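Local coordinates for protein alpha-L-rhamnosidase (Aspergillus terreus, PDB 6GSZ) that probably catalyses the hydrolysis of terminal non-reducing alpha-L-rhamnose residues in alpha-L-rhamnosides, at residues A[505-510]-A[559-564]; A[568-573]-A[605-610]; A[530-535]-A[553-558]. One frame throughout, in Å; residues are numbered along the deposited sequence.

Contact 1: residues A[505-510]-A[559-564]. With NAG (2-acetamido-2-deoxy-beta-D-glucopyranose), chain D; NAG (2-acetamido-2-deoxy-beta-D-glucopyranose), chain B; BMA (beta-D-mannopyranose), chain C; MAN (alpha-D-mannopyranose), chain E.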
# COMPACT_ATOMS: atom_id res chain seq x y z
N HIS A 505 0.71 -23.38 -6.25
CA HIS A 505 0.67 -23.80 -4.85
C HIS A 505 -0.61 -24.61 -4.56
O HIS A 505 -1.16 -24.53 -3.46
CB HIS A 505 0.78 -22.53 -3.99
CG HIS A 505 1.27 -22.71 -2.61
ND1 HIS A 505 0.45 -22.73 -1.49
CD2 HIS A 505 2.53 -22.70 -2.13
CE1 HIS A 505 1.20 -22.87 -0.41
NE2 HIS A 505 2.46 -22.83 -0.77
N SER A 506 -1.04 -25.38 -5.56
CA SER A 506 -2.19 -26.31 -5.42
C SER A 506 -3.44 -25.58 -4.89
O SER A 506 -4.17 -26.11 -4.02
CB SER A 506 -1.79 -27.47 -4.55
OG SER A 506 -0.69 -28.18 -5.13
N TYR A 507 -3.62 -24.35 -5.38
CA TYR A 507 -4.83 -23.51 -5.18
C TYR A 507 -4.87 -22.90 -3.78
O TYR A 507 -5.80 -22.17 -3.45
CB TYR A 507 -6.12 -24.24 -5.52
CG TYR A 507 -6.12 -24.77 -6.92
CD1 TYR A 507 -6.20 -23.91 -8.01
CD2 TYR A 507 -6.00 -26.13 -7.16
CE1 TYR A 507 -6.20 -24.39 -9.31
CE2 TYR A 507 -6.00 -26.62 -8.46
CZ TYR A 507 -6.10 -25.75 -9.53
OH TYR A 507 -6.11 -26.25 -10.81
N SER A 508 -3.84 -23.15 -2.97
CA SER A 508 -3.64 -22.50 -1.70
C SER A 508 -2.81 -21.22 -1.92
O SER A 508 -2.01 -21.11 -2.83
CB SER A 508 -2.92 -23.47 -0.76
OG SER A 508 -2.85 -22.90 0.53
N LEU A 509 -2.97 -20.25 -1.05
CA LEU A 509 -2.22 -19.01 -1.11
C LEU A 509 -0.99 -19.11 -0.22
O LEU A 509 -1.09 -19.43 0.96
CB LEU A 509 -3.12 -17.85 -0.67
CG LEU A 509 -2.56 -16.46 -0.89
CD1 LEU A 509 -2.44 -16.15 -2.38
CD2 LEU A 509 -3.44 -15.44 -0.16
N PRO A 510 0.23 -18.87 -0.75
CA PRO A 510 1.40 -18.76 0.11
C PRO A 510 1.19 -17.69 1.18
O PRO A 510 0.41 -16.78 1.00
CB PRO A 510 2.54 -18.40 -0.83
CG PRO A 510 2.08 -18.94 -2.15
CD PRO A 510 0.57 -18.70 -2.17
N VAL A 559 -11.63 -21.38 -2.08
CA VAL A 559 -12.70 -22.05 -1.36
C VAL A 559 -12.84 -23.49 -1.88
O VAL A 559 -13.02 -24.42 -1.09
CB VAL A 559 -14.00 -21.25 -1.47
CG1 VAL A 559 -15.19 -21.97 -0.88
CG2 VAL A 559 -13.81 -19.92 -0.78
N ASP A 560 -12.80 -23.67 -3.21
CA ASP A 560 -13.10 -24.95 -3.78
C ASP A 560 -12.00 -25.99 -3.51
O ASP A 560 -12.31 -27.19 -3.37
CB ASP A 560 -13.31 -24.84 -5.28
CG ASP A 560 -14.58 -24.12 -5.69
OD1 ASP A 560 -15.48 -23.89 -4.79
OD2 ASP A 560 -14.68 -23.84 -6.91
N LYS A 561 -10.73 -25.57 -3.59
CA LYS A 561 -9.61 -26.51 -3.70
C LYS A 561 -8.44 -26.21 -2.74
O LYS A 561 -7.55 -27.05 -2.56
CB LYS A 561 -9.10 -26.52 -5.14
CG LYS A 561 -10.12 -26.99 -6.17
CD LYS A 561 -9.60 -27.03 -7.60
CE LYS A 561 -10.65 -27.33 -8.63
NZ LYS A 561 -10.06 -27.30 -9.99
N GLY A 562 -8.37 -24.97 -2.24
CA GLY A 562 -7.29 -24.56 -1.36
C GLY A 562 -7.49 -24.95 0.10
O GLY A 562 -6.63 -25.56 0.72
N ILE A 563 -8.65 -24.60 0.66
CA ILE A 563 -8.97 -24.95 2.03
C ILE A 563 -8.98 -26.48 2.18
O ILE A 563 -9.47 -27.19 1.31
CB ILE A 563 -10.33 -24.33 2.42
CG1 ILE A 563 -10.23 -22.79 2.41
CG2 ILE A 563 -10.80 -24.85 3.77
CD1 ILE A 563 -11.52 -22.08 2.71
N VAL A 564 -8.37 -26.96 3.29
CA VAL A 564 -8.29 -28.37 3.61
C VAL A 564 -9.39 -28.67 4.64
O VAL A 564 -9.40 -28.11 5.71
CB VAL A 564 -6.89 -28.74 4.17
CG1 VAL A 564 -6.78 -30.20 4.56
CG2 VAL A 564 -5.83 -28.42 3.17
C1 NAG D . -19.79 -25.41 -4.97
C2 NAG D . -19.02 -25.45 -6.33
C3 NAG D . -18.11 -26.68 -6.37
C4 NAG D . -17.25 -26.74 -5.10
C5 NAG D . -18.03 -26.50 -3.83
C6 NAG D . -17.15 -26.31 -2.59
C7 NAG D . -20.17 -24.33 -8.13
C8 NAG D . -21.11 -24.42 -9.28
N2 NAG D . -19.89 -25.45 -7.47
O3 NAG D . -17.30 -26.64 -7.55
O4 NAG D . -16.68 -28.06 -4.92
O5 NAG D . -18.90 -25.34 -3.92
O6 NAG D . -16.56 -25.00 -2.55
O7 NAG D . -19.73 -23.22 -7.77
C1 NAG B . -15.41 -28.28 -5.48
C2 NAG B . -14.77 -29.42 -4.72
C3 NAG B . -13.46 -29.82 -5.39
C4 NAG B . -13.68 -30.07 -6.88
C5 NAG B . -14.35 -28.87 -7.54
C6 NAG B . -14.70 -29.15 -8.99
C7 NAG B . -15.24 -29.45 -2.32
C8 NAG B . -14.82 -28.90 -0.99
N2 NAG B . -14.52 -29.03 -3.37
O3 NAG B . -12.94 -31.01 -4.77
O4 NAG B . -12.41 -30.24 -7.48
O5 NAG B . -15.57 -28.61 -6.84
O6 NAG B . -15.40 -28.00 -9.51
O7 NAG B . -16.21 -30.20 -2.42
C1 BMA C . -12.21 -31.49 -8.15
C2 BMA C . -11.15 -31.36 -9.23
C3 BMA C . -10.89 -32.74 -9.85
C4 BMA C . -10.53 -33.75 -8.75
C5 BMA C . -11.50 -33.73 -7.58
C6 BMA C . -10.91 -34.46 -6.38
O2 BMA C . -9.98 -30.85 -8.61
O3 BMA C . -9.78 -32.70 -10.75
O4 BMA C . -10.55 -35.04 -9.33
O5 BMA C . -11.80 -32.39 -7.17
O6 BMA C . -11.91 -34.43 -5.36
C1 MAN E . -10.16 -32.97 -12.12
C2 MAN E . -8.88 -33.24 -12.93
C3 MAN E . -8.10 -31.94 -13.11
C4 MAN E . -9.00 -30.79 -13.54
C5 MAN E . -10.25 -30.67 -12.65
C6 MAN E . -11.21 -29.53 -13.01
O2 MAN E . -9.16 -33.74 -14.25
O3 MAN E . -7.12 -32.11 -14.14
O4 MAN E . -8.20 -29.60 -13.44
O5 MAN E . -10.97 -31.91 -12.66
O6 MAN E . -11.82 -29.01 -11.80
O HOH W 1 -7.73 -28.57 -10.40

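Contact 2: residues A[568-573]-A[605-610]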
# COMPACT_ATOMS: atom_id res chain seq x y z
N VAL A 568 -17.11 -33.04 7.40
CA VAL A 568 -18.38 -32.27 7.28
C VAL A 568 -18.14 -30.91 6.60
O VAL A 568 -19.02 -30.11 6.53
CB VAL A 568 -19.06 -32.08 8.64
CG1 VAL A 568 -19.46 -33.41 9.26
CG2 VAL A 568 -18.22 -31.26 9.62
N GLY A 569 -16.93 -30.65 6.11
CA GLY A 569 -16.67 -29.47 5.30
C GLY A 569 -16.04 -28.29 6.04
O GLY A 569 -15.82 -27.24 5.39
N LEU A 570 -15.83 -28.40 7.36
CA LEU A 570 -15.12 -27.38 8.10
C LEU A 570 -13.61 -27.64 7.93
O LEU A 570 -13.23 -28.51 7.15
CB LEU A 570 -15.57 -27.34 9.56
CG LEU A 570 -17.04 -26.95 9.79
CD1 LEU A 570 -17.40 -27.07 11.27
CD2 LEU A 570 -17.31 -25.53 9.27
N TRP A 571 -12.79 -26.86 8.60
CA TRP A 571 -11.37 -27.04 8.50
C TRP A 571 -10.94 -28.39 9.09
O TRP A 571 -11.37 -28.80 10.14
CB TRP A 571 -10.61 -25.92 9.19
CG TRP A 571 -10.35 -24.70 8.36
CD1 TRP A 571 -11.07 -23.55 8.31
CD2 TRP A 571 -9.27 -24.50 7.44
NE1 TRP A 571 -10.54 -22.66 7.44
CE2 TRP A 571 -9.40 -23.20 6.90
CE3 TRP A 571 -8.16 -25.27 7.07
CZ2 TRP A 571 -8.49 -22.67 6.00
CZ3 TRP A 571 -7.27 -24.76 6.15
CH2 TRP A 571 -7.43 -23.47 5.63
N ASP A 572 -9.95 -28.99 8.42
CA ASP A 572 -9.25 -30.15 8.95
C ASP A 572 -8.53 -29.73 10.24
O ASP A 572 -7.80 -28.73 10.27
CB ASP A 572 -8.29 -30.68 7.88
CG ASP A 572 -7.38 -31.82 8.29
OD1 ASP A 572 -6.91 -31.84 9.43
OD2 ASP A 572 -7.14 -32.63 7.42
N ARG A 573 -8.80 -30.46 11.33
CA ARG A 573 -8.33 -30.06 12.66
C ARG A 573 -6.87 -30.50 12.92
O ARG A 573 -6.42 -30.39 14.07
CB ARG A 573 -9.29 -30.54 13.75
CG ARG A 573 -10.58 -29.72 13.85
CD ARG A 573 -11.67 -30.18 12.94
NE ARG A 573 -12.92 -29.61 13.44
CZ ARG A 573 -13.44 -28.43 13.08
NH1 ARG A 573 -12.81 -27.67 12.20
NH2 ARG A 573 -14.59 -28.03 13.62
N TYR A 605 -13.85 -17.92 9.83
CA TYR A 605 -13.37 -17.28 8.62
C TYR A 605 -13.69 -18.08 7.33
O TYR A 605 -13.87 -17.47 6.26
CB TYR A 605 -11.87 -16.96 8.72
CG TYR A 605 -11.60 -15.62 9.34
CD1 TYR A 605 -11.53 -15.46 10.72
CD2 TYR A 605 -11.46 -14.49 8.55
CE1 TYR A 605 -11.26 -14.24 11.30
CE2 TYR A 605 -11.21 -13.25 9.13
CZ TYR A 605 -11.11 -13.12 10.51
OH TYR A 605 -10.87 -11.87 11.06
N LEU A 606 -13.81 -19.41 7.43
CA LEU A 606 -14.27 -20.22 6.30
C LEU A 606 -15.71 -19.82 5.94
O LEU A 606 -16.02 -19.66 4.76
CB LEU A 606 -14.16 -21.72 6.64
CG LEU A 606 -15.00 -22.67 5.79
CD1 LEU A 606 -14.60 -22.61 4.34
CD2 LEU A 606 -14.95 -24.09 6.33
N LEU A 607 -16.57 -19.70 6.95
CA LEU A 607 -17.94 -19.27 6.70
C LEU A 607 -17.94 -17.86 6.06
O LEU A 607 -18.66 -17.61 5.12
CB LEU A 607 -18.73 -19.29 8.00
CG LEU A 607 -19.48 -20.57 8.34
CD1 LEU A 607 -20.57 -20.83 7.34
CD2 LEU A 607 -18.63 -21.78 8.43
N HIS A 608 -17.11 -16.97 6.62
CA HIS A 608 -17.03 -15.59 6.11
C HIS A 608 -16.59 -15.60 4.62
O HIS A 608 -17.13 -14.86 3.77
CB HIS A 608 -16.14 -14.73 7.00
CG HIS A 608 -15.99 -13.35 6.52
ND1 HIS A 608 -17.06 -12.52 6.31
CD2 HIS A 608 -14.87 -12.64 6.29
CE1 HIS A 608 -16.60 -11.33 5.93
NE2 HIS A 608 -15.24 -11.39 5.93
N SER A 609 -15.54 -16.38 4.29
CA SER A 609 -15.13 -16.45 2.89
C SER A 609 -16.23 -17.01 1.98
O SER A 609 -16.35 -16.60 0.81
CB SER A 609 -13.86 -17.25 2.78
OG SER A 609 -12.72 -16.42 2.99
N THR A 610 -16.96 -18.02 2.49
CA THR A 610 -18.03 -18.61 1.69
C THR A 610 -19.13 -17.57 1.41
O THR A 610 -19.65 -17.51 0.28
CB THR A 610 -18.58 -19.88 2.37
OG1 THR A 610 -17.46 -20.75 2.66
CG2 THR A 610 -19.61 -20.59 1.52

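Contact 3: residues A[530-535]-A[553-558]. With NAG (2-acetamido-2-deoxy-beta-D-glucopyranose), chain D.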
# COMPACT_ATOMS: atom_id res chain seq x y z
N ALA A 530 -7.13 -14.03 2.45
CA ALA A 530 -6.90 -12.76 1.78
C ALA A 530 -7.29 -12.77 0.30
O ALA A 530 -7.65 -11.69 -0.24
CB ALA A 530 -5.46 -12.35 1.92
N ILE A 531 -7.17 -13.94 -0.34
CA ILE A 531 -7.45 -14.03 -1.78
C ILE A 531 -8.95 -13.83 -2.09
O ILE A 531 -9.31 -13.61 -3.26
CB ILE A 531 -6.90 -15.35 -2.35
CG1 ILE A 531 -6.72 -15.35 -3.87
CG2 ILE A 531 -7.70 -16.55 -1.87
CD1 ILE A 531 -5.71 -14.39 -4.34
N VAL A 532 -9.79 -13.92 -1.04
CA VAL A 532 -11.23 -13.59 -1.12
C VAL A 532 -11.46 -12.18 -0.56
O VAL A 532 -12.15 -11.37 -1.16
CB VAL A 532 -12.09 -14.62 -0.35
CG1 VAL A 532 -13.59 -14.31 -0.51
CG2 VAL A 532 -11.83 -16.04 -0.80
N GLY A 533 -10.97 -11.97 0.65
CA GLY A 533 -11.30 -10.76 1.43
C GLY A 533 -10.77 -9.47 0.82
O GLY A 533 -11.39 -8.40 0.88
N VAL A 534 -9.52 -9.51 0.32
CA VAL A 534 -8.94 -8.28 -0.23
C VAL A 534 -9.71 -7.89 -1.50
O VAL A 534 -10.12 -6.74 -1.63
CB VAL A 534 -7.41 -8.32 -0.38
CG1 VAL A 534 -6.88 -7.02 -0.96
CG2 VAL A 534 -6.79 -8.54 0.99
N PRO A 535 -9.97 -8.80 -2.47
CA PRO A 535 -10.88 -8.51 -3.58
C PRO A 535 -12.27 -8.01 -3.16
O PRO A 535 -12.77 -7.03 -3.76
CB PRO A 535 -10.95 -9.83 -4.36
CG PRO A 535 -9.58 -10.42 -4.11
CD PRO A 535 -9.33 -10.13 -2.64
N GLY A 553 -11.30 -15.83 -9.94
CA GLY A 553 -10.78 -17.20 -10.00
C GLY A 553 -9.94 -17.56 -8.78
O GLY A 553 -10.05 -18.66 -8.22
N GLY A 554 -9.17 -16.60 -8.28
CA GLY A 554 -8.40 -16.83 -7.07
C GLY A 554 -9.28 -17.15 -5.87
O GLY A 554 -9.03 -18.07 -5.07
N ALA A 555 -10.33 -16.33 -5.70
CA ALA A 555 -11.26 -16.50 -4.59
C ALA A 555 -11.99 -17.85 -4.67
O ALA A 555 -12.06 -18.58 -3.69
CB ALA A 555 -12.24 -15.33 -4.59
N LYS A 556 -12.50 -18.18 -5.85
CA LYS A 556 -13.24 -19.40 -6.03
C LYS A 556 -12.35 -20.64 -5.86
O LYS A 556 -12.71 -21.61 -5.19
CB LYS A 556 -13.94 -19.41 -7.39
CG LYS A 556 -14.65 -20.71 -7.72
CD LYS A 556 -15.62 -20.57 -8.87
CE LYS A 556 -16.14 -21.88 -9.44
NZ LYS A 556 -16.73 -22.84 -8.49
N ASP A 557 -11.13 -20.61 -6.42
CA ASP A 557 -10.26 -21.77 -6.32
C ASP A 557 -9.81 -21.98 -4.87
O ASP A 557 -9.64 -23.13 -4.45
CB ASP A 557 -9.03 -21.63 -7.21
CG ASP A 557 -9.26 -21.87 -8.68
OD1 ASP A 557 -10.34 -22.43 -9.04
OD2 ASP A 557 -8.36 -21.53 -9.50
N TRP A 558 -9.64 -20.90 -4.10
CA TRP A 558 -9.29 -21.02 -2.70
C TRP A 558 -10.37 -21.81 -1.94
O TRP A 558 -10.07 -22.76 -1.19
CB TRP A 558 -9.07 -19.65 -2.09
CG TRP A 558 -8.98 -19.64 -0.60
CD1 TRP A 558 -9.87 -19.06 0.25
CD2 TRP A 558 -7.97 -20.21 0.24
NE1 TRP A 558 -9.49 -19.22 1.55
CE2 TRP A 558 -8.31 -19.92 1.57
CE3 TRP A 558 -6.78 -20.93 0.01
CZ2 TRP A 558 -7.56 -20.34 2.67
CZ3 TRP A 558 -6.05 -21.35 1.09
CH2 TRP A 558 -6.39 -21.01 2.40
C1 NAG D . -19.79 -25.41 -4.97
C2 NAG D . -19.02 -25.45 -6.33
C3 NAG D . -18.11 -26.68 -6.37
C4 NAG D . -17.25 -26.74 -5.10
C5 NAG D . -18.03 -26.50 -3.83
C6 NAG D . -17.15 -26.31 -2.59
C7 NAG D . -20.17 -24.33 -8.13
C8 NAG D . -21.11 -24.42 -9.28
N2 NAG D . -19.89 -25.45 -7.47
O3 NAG D . -17.30 -26.64 -7.55
O4 NAG D . -16.68 -28.06 -4.92
O5 NAG D . -18.90 -25.34 -3.92
O6 NAG D . -16.56 -25.00 -2.55
O7 NAG D . -19.73 -23.22 -7.77

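Contact 1: residues A[505-510]-A[559-564]
Tyr507 and Lys561 run side by side and point the same way, and their apolar parts make the main van der Waals contact. Lys561 CD lies over one face of the phenol ring, toward its rim: a CH-pi contact in which CD is 4.0 Å from the centroid of the Tyr507 ring and 23° off its normal. Lys561 CB rests by Tyr507 CD2. With CG anti to the carbonyl carbon (chi1 -63°) and the chain extended beyond it, CD is laid over the ring and NZ is carried past its rim toward the sugars.

The backbones meet at Gly562, where a CB would run into Tyr507 O; glycine lets the turn come close. Gly562 CA approaches Tyr507 O at 3.5 Å in a CA-H...O contact. The turn itself is of type I', spanning His505 to Ser508 and closed by the bond from Ser508 N to His505 O, 3.1 Å. Tyr507 O also accepts a hydrogen bond from Gln502 NE2.

Polar interactions lead outward to sugars of a glycan carried by the protein. One water joins Tyr507 OH, MAN O4 and Lys561 NZ, accepting from NZ at 2.7 Å. Lys561 NZ also donates directly to MAN O6, 3.0 Å away; a long flexible amine suits this reach. Asp560 serves the core sugars: its backbone O accepts from N2 of the chain B NAG (2.9 Å, a nearly straight 165°), and its OD1 accepts from O6 of the chain D NAG at 2.7 Å.

Metal coordination supplies the remaining link. Ser506 O and Lys561 O, 3.8 Å apart, both bind one calcium ion, which would offset the repulsion between the carbonyls. The arrangement is thus a calcium site to which the protein lends two main-chain oxygens, one from a tight turn and one from the end of helix 545-562, in the six-hairpin glycosidase domain.

Contact 2: residues A[568-573]-A[605-610]
The indole of Trp571 meets Leu606 obliquely, with the pyrrole side of the ring doing the touching: Trp571 NE1 is 3.8 Å from Leu606 CB. Trp571 CG lies anti to the carbonyl carbon (chi1 -87°), which helps turn that side of the ring to the helix. Elsewhere on the same indole, Ile563 CG2 packs beside CE2 and Val564 O lies by CE3; aliphatic and main-chain groups from the helix and from the preceding loop thus lie against a large flat side chain suited to filling such a space. The other flat group, the guanidinium of Arg573, turns back on its own loop. Its NH1 donates to Trp571 O at 2.8 Å, using a lone pair in the carbonyl plane, although that oxygen sits 28° out of the guanidinium plane. NH2 forms a salt bridge with Asp603, whose carboxylate also accepts from Trp571 N, so one acid of the helix holds the loop at two points.

Leucines complete the contact. Leu570 sends CD2 to 4.1 Å from Leu607 CD2. Leu606 has two deposited conformers; in the one described, it crosses Leu570 at about a right angle and its CD2 lies against the Gly569 carbonyl. Gly569 has a positive phi (99°), a backbone shape that glycine adopts readily. On the helix, Leu606 O takes two donors from opposite faces of its plane, Thr610 N at 3.0 Å and Thr610 OG1 at 2.8 Å, which satisfies the buried threonine hydroxyl.

The loop 568-573 thus lies against helix 598-619, with Leu570 and Leu607 also reaching helix 623-644 and the backbones of Asp572 and Val564 pairing just beyond helix 545-562.

Contact 3: residues A[530-535]-A[553-558]
Ile531 reaches helix 545-562 with both branches because its first torsion (chi1 -161°) sets CG1 anti to the backbone N and leaves CG2 between the N and the carbonyl carbon. CG1 then lies on the backbone of Gly554, 3.7 Å from Gly554 C, while CG2 packs closely on Trp558, 3.4 Å from Trp558 CB. Trp558 CG is anti to its own N (chi1 168°), which swings the indole across the end of Val532; Val532 CG2 meets Trp558 CD1 at 3.8 Å, the two side chains crossing at about a right angle.

Small residues let the helices come together. Gly554 offers bare main chain where a CB would press tightly on Ile531 CG1, and the methyl of Ala555 fits beside the other helix, its CB 3.6 Å from Ile531 O and 3.9 Å from Val532 CG2. The axes of the short segments approach to 8.1 Å, with 141° between their directions, so the two consecutive helices form a hairpin splayed well away from strictly antiparallel.

Polar ends face elsewhere. Lys556, on the outer side, gives NZ to O7 of the chain D NAG at 3.1 Å and forms a salt bridge with Asp560. The contacts across the interface are apolar, so dispersion and close fit probably set the helix spacing, while the N-H of the buried indole, Trp558 NE1, is satisfied by Asp529, just before helix 530-542.

How the contacts relate
Contacts 2 and 3 are buried and use aliphatic and indole groups, joining a loop to helix 598-619 and helix 545-562 to helix 530-542. Contact 1, partly buried at the end of helix 545-562, adds calcium, water and sugars to a CH-pi contact, so polar main chain, metal and glycan come in nearer the surface. Contacts 1 and 3 share helix 545-562, continuous through probable main-chain hydrogen bonds from Gly562 N to Asp557 O and Ile563 N to Trp558 O, and both touch the chain D NAG. Contact 2 follows along the chain, and the indoles of Trp571 and Trp558 approach between contacts 2 and 3. All three lie within the six-hairpin domain.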